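Quercetin 2,3-dioxygenase (Escherichia coli, PDB 1TQ5) opens the ring of the flavonol quercetin with molecular oxygen in vitro, as a metal-dependent dioxygenase of the pirin family whose physiological role is unknown. Local coordinates at residues H15-A27 against L40-F54. Residues are numbered along the deposited sequence; the frame is centred on the assembly and turned at random.
Sequences HGWLDSWHTFSFA and LRVINDDVIEAGQGF
Trp17 turns its indole edge toward the face of Phe54, an edge-to-face pair with planes at 73° and Trp17 CH2 3.8 Å from Phe54 CE1. Its first torsion (chi1 63°) sets CG between the backbone N and the carbonyl carbon; Leu18 CB lies over one face of the indole, and Trp17 CB packs on Gln52 CG. Cutting the indole back to an alanine would probably leave that face of Phe54 without its aromatic mate and open a gap beside Gly53 and Gln52. The Trp17 carbonyl O receives Glu49 N at 2.9 Å, the start of the antiparallel pairing.

Leu18 forks next: Leu18 CD2 touches Phe54 CZ (3.5 Å), and CD1 lies against both Ile48 CG1 and Asp46 CB. Asp19 and Val47 form a hydrogen-bonded pair, bonded in both directions. On the face shared with Leu18, Ser20 OG donates a very short bond, 2.5 Å, to Asp46 OD1, its hydroxyl carried there by a first torsion of -175°. Trp21 pairs with Asp45 through two backbone bonds; the Asp45 carboxylate itself turns to His113 and Arg10, and the indole stacks on His12.

His22 presents its ring edge to the Asn44 amide, the two planes turned well out of parallel. Pairing ends as Thr23 N reaches Ile43 O (3.0 Å). Phe24 sits against Leu40 and the carbonyl of Arg41, with Thr23 CG2 over one ring face and Trp184 also meeting the ring. The Asn44 amide sits over one face of the Phe26 ring, whose CD1 touches Val42 CG1 at 3.7 Å. Opposite Trp118, Arg41 and Val42 make a classic beta bulge. Antiparallel strands 18-22 and 40-48 thus build part of one sheet of the N-terminal cupin beta-sandwich of this bicupin, and the Phe54 side chain lies about 3 Å from that of metal-binding His57.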
loop_
_atom_site.group_PDB
_atom_site.type_symbol
_atom_site.label_atom_id
_atom_site.label_comp_id
_atom_site.label_asym_id
_atom_site.label_seq_id
_atom_site.Cartn_x
_atom_site.Cartn_y
_atom_site.Cartn_z
ATOM N N HIS A 15 9.956 1.574 18.165
ATOM C CA HIS A 15 11.147 0.910 18.696
ATOM C C HIS A 15 12.385 1.784 18.499
ATOM O O HIS A 15 13.515 1.306 18.584
ATOM C CB HIS A 15 11.362 -0.431 17.988
ATOM C CG HIS A 15 10.136 -1.286 17.924
ATOM N ND1 HIS A 15 9.460 -1.706 19.049
ATOM C CD2 HIS A 15 9.474 -1.817 16.868
ATOM C CE1 HIS A 15 8.436 -2.459 18.690
ATOM N NE2 HIS A 15 8.421 -2.542 17.372
ATOM N N GLY A 16 12.170 3.065 18.233
ATOM C CA GLY A 16 13.294 3.957 18.020
ATOM C C GLY A 16 13.789 3.909 16.586
ATOM O O GLY A 16 13.647 4.884 15.850
ATOM N N TRP A 17 14.359 2.776 16.183
ATOM C CA TRP A 17 14.873 2.620 14.825
ATOM C C TRP A 17 13.716 2.537 13.832
ATOM O O TRP A 17 13.848 2.910 12.668
ATOM C CB TRP A 17 15.725 1.356 14.715
ATOM C CG TRP A 17 14.964 0.091 14.969
ATOM C CD1 TRP A 17 14.636 -0.441 16.187
ATOM C CD2 TRP A 17 14.419 -0.794 13.985
ATOM N NE1 TRP A 17 13.919 -1.606 16.019
ATOM C CE2 TRP A 17 13.770 -1.843 14.677
ATOM C CE3 TRP A 17 14.413 -0.802 12.583
ATOM C CZ2 TRP A 17 13.124 -2.890 14.013
ATOM C CZ3 TRP A 17 13.769 -1.846 11.924
ATOM C CH2 TRP A 17 13.134 -2.875 12.642
ATOM N N LEU A 18 12.585 2.032 14.310
ATOM C CA LEU A 18 11.384 1.900 13.499
ATOM C C LEU A 18 10.181 2.450 14.258
ATOM O O LEU A 18 9.994 2.160 15.443
ATOM C CB LEU A 18 11.123 0.429 13.167
ATOM C CG LEU A 18 9.763 0.134 12.525
ATOM C CD1 LEU A 18 9.739 0.664 11.099
ATOM C CD2 LEU A 18 9.509 -1.357 12.534
ATOM N N ASP A 19 9.380 3.252 13.566
ATOM C CA ASP A 19 8.157 3.831 14.116
ATOM C C ASP A 19 7.094 3.399 13.100
ATOM O O ASP A 19 7.102 3.854 11.957
ATOM C CB ASP A 19 8.257 5.355 14.160
ATOM C CG ASP A 19 7.046 5.993 14.803
ATOM O OD1 ASP A 19 6.874 5.831 16.029
ATOM O OD2 ASP A 19 6.262 6.652 14.087
ATOM N N SER A 20 6.179 2.532 13.520
ATOM C CA SER A 20 5.178 1.999 12.607
ATOM C C SER A 20 3.707 2.171 13.000
ATOM O O SER A 20 3.319 1.933 14.142
ATOM C CB SER A 20 5.489 0.506 12.394
ATOM O OG SER A 20 4.647 -0.092 11.423
ATOM N N TRP A 21 2.891 2.600 12.040
ATOM C CA TRP A 21 1.458 2.744 12.266
ATOM C C TRP A 21 0.792 1.633 11.459
ATOM O O TRP A 21 1.013 1.513 10.256
ATOM C CB TRP A 21 0.963 4.119 11.812
ATOM C CG TRP A 21 1.532 5.219 12.646
ATOM C CD1 TRP A 21 2.782 5.768 12.547
ATOM C CD2 TRP A 21 0.908 5.844 13.774
ATOM N NE1 TRP A 21 2.973 6.695 13.546
ATOM C CE2 TRP A 21 1.839 6.763 14.312
ATOM C CE3 TRP A 21 -0.347 5.717 14.384
ATOM C CZ2 TRP A 21 1.553 7.551 15.432
ATOM C CZ3 TRP A 21 -0.632 6.501 15.501
ATOM C CH2 TRP A 21 0.316 7.407 16.011
ATOM N N HIS A 22 -0.008 0.813 12.132
ATOM C CA HIS A 22 -0.684 -0.311 11.485
ATOM C C HIS A 22 -2.134 -0.027 11.165
ATOM O O HIS A 22 -2.924 0.291 12.059
ATOM C CB HIS A 22 -0.639 -1.540 12.394
ATOM C CG HIS A 22 0.737 -1.911 12.839
ATOM N ND1 HIS A 22 1.712 -2.332 11.961
ATOM C CD2 HIS A 22 1.308 -1.908 14.067
ATOM C CE1 HIS A 22 2.826 -2.570 12.629
ATOM N NE2 HIS A 22 2.607 -2.321 13.907
ATOM N N THR A 23 -2.499 -0.166 9.896
ATOM C CA THR A 23 -3.881 0.063 9.510
ATOM C C THR A 23 -4.762 -1.112 9.937
ATOM O O THR A 23 -5.919 -0.917 10.310
ATOM C CB THR A 23 -4.011 0.264 7.995
ATOM O OG1 THR A 23 -3.388 1.502 7.626
ATOM C CG2 THR A 23 -5.475 0.288 7.584
ATOM N N PHE A 24 -4.207 -2.324 9.872
ATOM C CA PHE A 24 -4.929 -3.547 10.239
ATOM C C PHE A 24 -4.148 -4.325 11.288
ATOM O O PHE A 24 -2.949 -4.098 11.482
ATOM C CB PHE A 24 -5.101 -4.480 9.031
ATOM C CG PHE A 24 -5.758 -3.841 7.844
ATOM C CD1 PHE A 24 -7.116 -3.557 7.853
ATOM C CD2 PHE A 24 -5.010 -3.506 6.721
ATOM C CE1 PHE A 24 -7.725 -2.946 6.768
ATOM C CE2 PHE A 24 -5.607 -2.893 5.629
ATOM C CZ PHE A 24 -6.971 -2.611 5.653
ATOM N N SER A 25 -4.836 -5.260 11.944
ATOM C CA SER A 25 -4.216 -6.111 12.949
ATOM C C SER A 25 -2.890 -6.604 12.377
ATOM O O SER A 25 -2.841 -7.132 11.259
ATOM C CB SER A 25 -5.117 -7.311 13.258
ATOM O OG SER A 25 -6.417 -6.891 13.626
ATOM N N PHE A 26 -1.818 -6.423 13.135
ATOM C CA PHE A 26 -0.492 -6.838 12.696
ATOM C C PHE A 26 0.313 -7.364 13.879
ATOM O O PHE A 26 0.363 -6.731 14.934
ATOM C CB PHE A 26 0.252 -5.655 12.076
ATOM C CG PHE A 26 1.517 -6.041 11.362
ATOM C CD1 PHE A 26 1.467 -6.640 10.108
ATOM C CD2 PHE A 26 2.760 -5.808 11.938
ATOM C CE1 PHE A 26 2.639 -7.001 9.440
ATOM C CE2 PHE A 26 3.940 -6.167 11.277
ATOM C CZ PHE A 26 3.875 -6.764 10.028
ATOM N N ALA A 27 0.943 -8.518 13.698
ATOM C CA ALA A 27 1.753 -9.113 14.755
ATOM C C ALA A 27 0.974 -9.162 16.066
ATOM O O ALA A 27 -0.013 -9.887 16.176
ATOM C CB ALA A 27 3.036 -8.314 14.935
ATOM N N LEU A 40 -6.571 -7.281 0.816
ATOM C CA LEU A 40 -5.643 -6.339 1.443
ATOM C C LEU A 40 -5.510 -6.718 2.912
ATOM O O LEU A 40 -6.439 -6.543 3.698
ATOM C CB LEU A 40 -6.172 -4.910 1.306
ATOM C CG LEU A 40 -5.246 -3.785 1.769
ATOM C CD1 LEU A 40 -3.901 -3.890 1.056
ATOM C CD2 LEU A 40 -5.909 -2.447 1.493
ATOM N N ARG A 41 -4.347 -7.239 3.281
ATOM C CA ARG A 41 -4.131 -7.687 4.643
ATOM C C ARG A 41 -3.313 -6.762 5.536
ATOM O O ARG A 41 -3.562 -6.683 6.737
ATOM C CB ARG A 41 -3.476 -9.076 4.624
ATOM C CG ARG A 41 -4.329 -10.171 3.974
ATOM C CD ARG A 41 -5.714 -10.231 4.601
ATOM N NE ARG A 41 -6.472 -11.402 4.177
ATOM C CZ ARG A 41 -6.169 -12.654 4.509
ATOM N NH1 ARG A 41 -5.114 -12.906 5.275
ATOM N NH2 ARG A 41 -6.921 -13.658 4.076
ATOM N N VAL A 42 -2.347 -6.061 4.955
ATOM C CA VAL A 42 -1.483 -5.184 5.739
ATOM C C VAL A 42 -1.153 -3.844 5.071
ATOM O O VAL A 42 -0.925 -3.775 3.862
ATOM C CB VAL A 42 -0.136 -5.892 6.040
ATOM C CG1 VAL A 42 0.746 -5.015 6.907
ATOM C CG2 VAL A 42 -0.381 -7.239 6.715
ATOM N N ILE A 43 -1.160 -2.783 5.875
ATOM C CA ILE A 43 -0.772 -1.445 5.433
ATOM C C ILE A 43 -0.031 -0.856 6.615
ATOM O O ILE A 43 -0.639 -0.404 7.597
ATOM C CB ILE A 43 -1.953 -0.498 5.100
ATOM C CG1 ILE A 43 -2.554 -0.836 3.739
ATOM C CG2 ILE A 43 -1.443 0.950 5.022
ATOM C CD1 ILE A 43 -3.226 -2.156 3.688
ATOM N N ASN A 44 1.290 -0.896 6.537
ATOM C CA ASN A 44 2.106 -0.354 7.592
ATOM C C ASN A 44 2.791 0.907 7.094
ATOM O O ASN A 44 3.402 0.927 6.025
ATOM C CB ASN A 44 3.144 -1.376 8.060
ATOM C CG ASN A 44 2.523 -2.525 8.835
ATOM O OD1 ASN A 44 1.418 -2.399 9.365
ATOM N ND2 ASN A 44 3.237 -3.645 8.917
ATOM N N ASP A 45 2.642 1.964 7.878
ATOM C CA ASP A 45 3.222 3.269 7.593
ATOM C C ASP A 45 4.495 3.281 8.433
ATOM O O ASP A 45 4.441 3.569 9.628
ATOM C CB ASP A 45 2.248 4.345 8.076
ATOM C CG ASP A 45 2.667 5.746 7.684
ATOM O OD1 ASP A 45 3.886 6.029 7.670
ATOM O OD2 ASP A 45 1.762 6.570 7.412
ATOM N N ASP A 46 5.631 2.962 7.816
ATOM C CA ASP A 46 6.903 2.887 8.545
ATOM C C ASP A 46 7.905 4.009 8.325
ATOM O O ASP A 46 8.109 4.485 7.209
ATOM C CB ASP A 46 7.636 1.572 8.236
ATOM C CG ASP A 46 6.777 0.343 8.460
ATOM O OD1 ASP A 46 5.913 0.374 9.356
ATOM O OD2 ASP A 46 6.984 -0.663 7.744
ATOM N N VAL A 47 8.554 4.404 9.411
ATOM C CA VAL A 47 9.585 5.430 9.373
ATOM C C VAL A 47 10.804 4.783 10.013
ATOM O O VAL A 47 10.773 4.394 11.189
ATOM C CB VAL A 47 9.167 6.675 10.163
ATOM C CG1 VAL A 47 10.355 7.591 10.350
ATOM C CG2 VAL A 47 8.057 7.397 9.418
ATOM N N ILE A 48 11.868 4.665 9.226
ATOM C CA ILE A 48 13.097 4.023 9.660
ATOM C C ILE A 48 14.295 4.962 9.765
ATOM O O ILE A 48 14.563 5.751 8.866
ATOM C CB ILE A 48 13.454 2.869 8.696
ATOM C CG1 ILE A 48 12.312 1.847 8.683
ATOM C CG2 ILE A 48 14.776 2.212 9.107
ATOM C CD1 ILE A 48 12.523 0.705 7.706
ATOM N N GLU A 49 15.016 4.832 10.874
ATOM C CA GLU A 49 16.203 5.623 11.183
ATOM C C GLU A 49 17.344 5.348 10.197
ATOM O O GLU A 49 17.472 4.246 9.676
ATOM C CB GLU A 49 16.648 5.274 12.607
ATOM C CG GLU A 49 17.816 6.045 13.159
ATOM C CD GLU A 49 18.356 5.379 14.408
ATOM O OE1 GLU A 49 17.600 4.588 15.010
ATOM O OE2 GLU A 49 19.517 5.639 14.791
ATOM N N ALA A 50 18.178 6.349 9.951
ATOM C CA ALA A 50 19.299 6.186 9.033
ATOM C C ALA A 50 20.146 4.967 9.404
ATOM O O ALA A 50 20.456 4.749 10.579
ATOM C CB ALA A 50 20.170 7.442 9.040
ATOM N N GLY A 51 20.499 4.171 8.397
ATOM C CA GLY A 51 21.326 2.998 8.618
ATOM C C GLY A 51 20.657 1.786 9.239
ATOM O O GLY A 51 21.291 0.748 9.395
ATOM N N GLN A 52 19.386 1.908 9.604
ATOM C CA GLN A 52 18.660 0.797 10.209
ATOM C C GLN A 52 17.741 0.103 9.217
ATOM O O GLN A 52 17.562 0.566 8.088
ATOM C CB GLN A 52 17.837 1.288 11.399
ATOM C CG GLN A 52 18.614 1.343 12.703
ATOM C CD GLN A 52 18.816 -0.035 13.317
ATOM O OE1 GLN A 52 19.543 -0.186 14.298
ATOM N NE2 GLN A 52 18.160 -1.046 12.745
ATOM N N GLY A 53 17.151 -1.007 9.651
ATOM C CA GLY A 53 16.252 -1.750 8.790
ATOM C C GLY A 53 15.895 -3.117 9.343
ATOM O O GLY A 53 16.301 -3.476 10.449
ATOM N N PHE A 54 15.137 -3.880 8.562
ATOM C CA PHE A 54 14.707 -5.217 8.958
ATOM C C PHE A 54 15.725 -6.272 8.530
ATOM O O PHE A 54 16.009 -6.415 7.339
ATOM C CB PHE A 54 13.358 -5.536 8.309
ATOM C CG PHE A 54 12.262 -4.580 8.684
ATOM C CD1 PHE A 54 11.491 -4.795 9.821
ATOM C CD2 PHE A 54 12.013 -3.453 7.911
ATOM C CE1 PHE A 54 10.487 -3.898 10.181
ATOM C CE2 PHE A 54 11.010 -2.548 8.263
ATOM C CZ PHE A 54 10.248 -2.773 9.398
HETATM O O HOH W 1 12.271 5.561 13.612
HETATM O O HOH W 2 -1.024 2.686 8.102
HETATM O O HOH W 3 -1.639 -3.138 8.845
#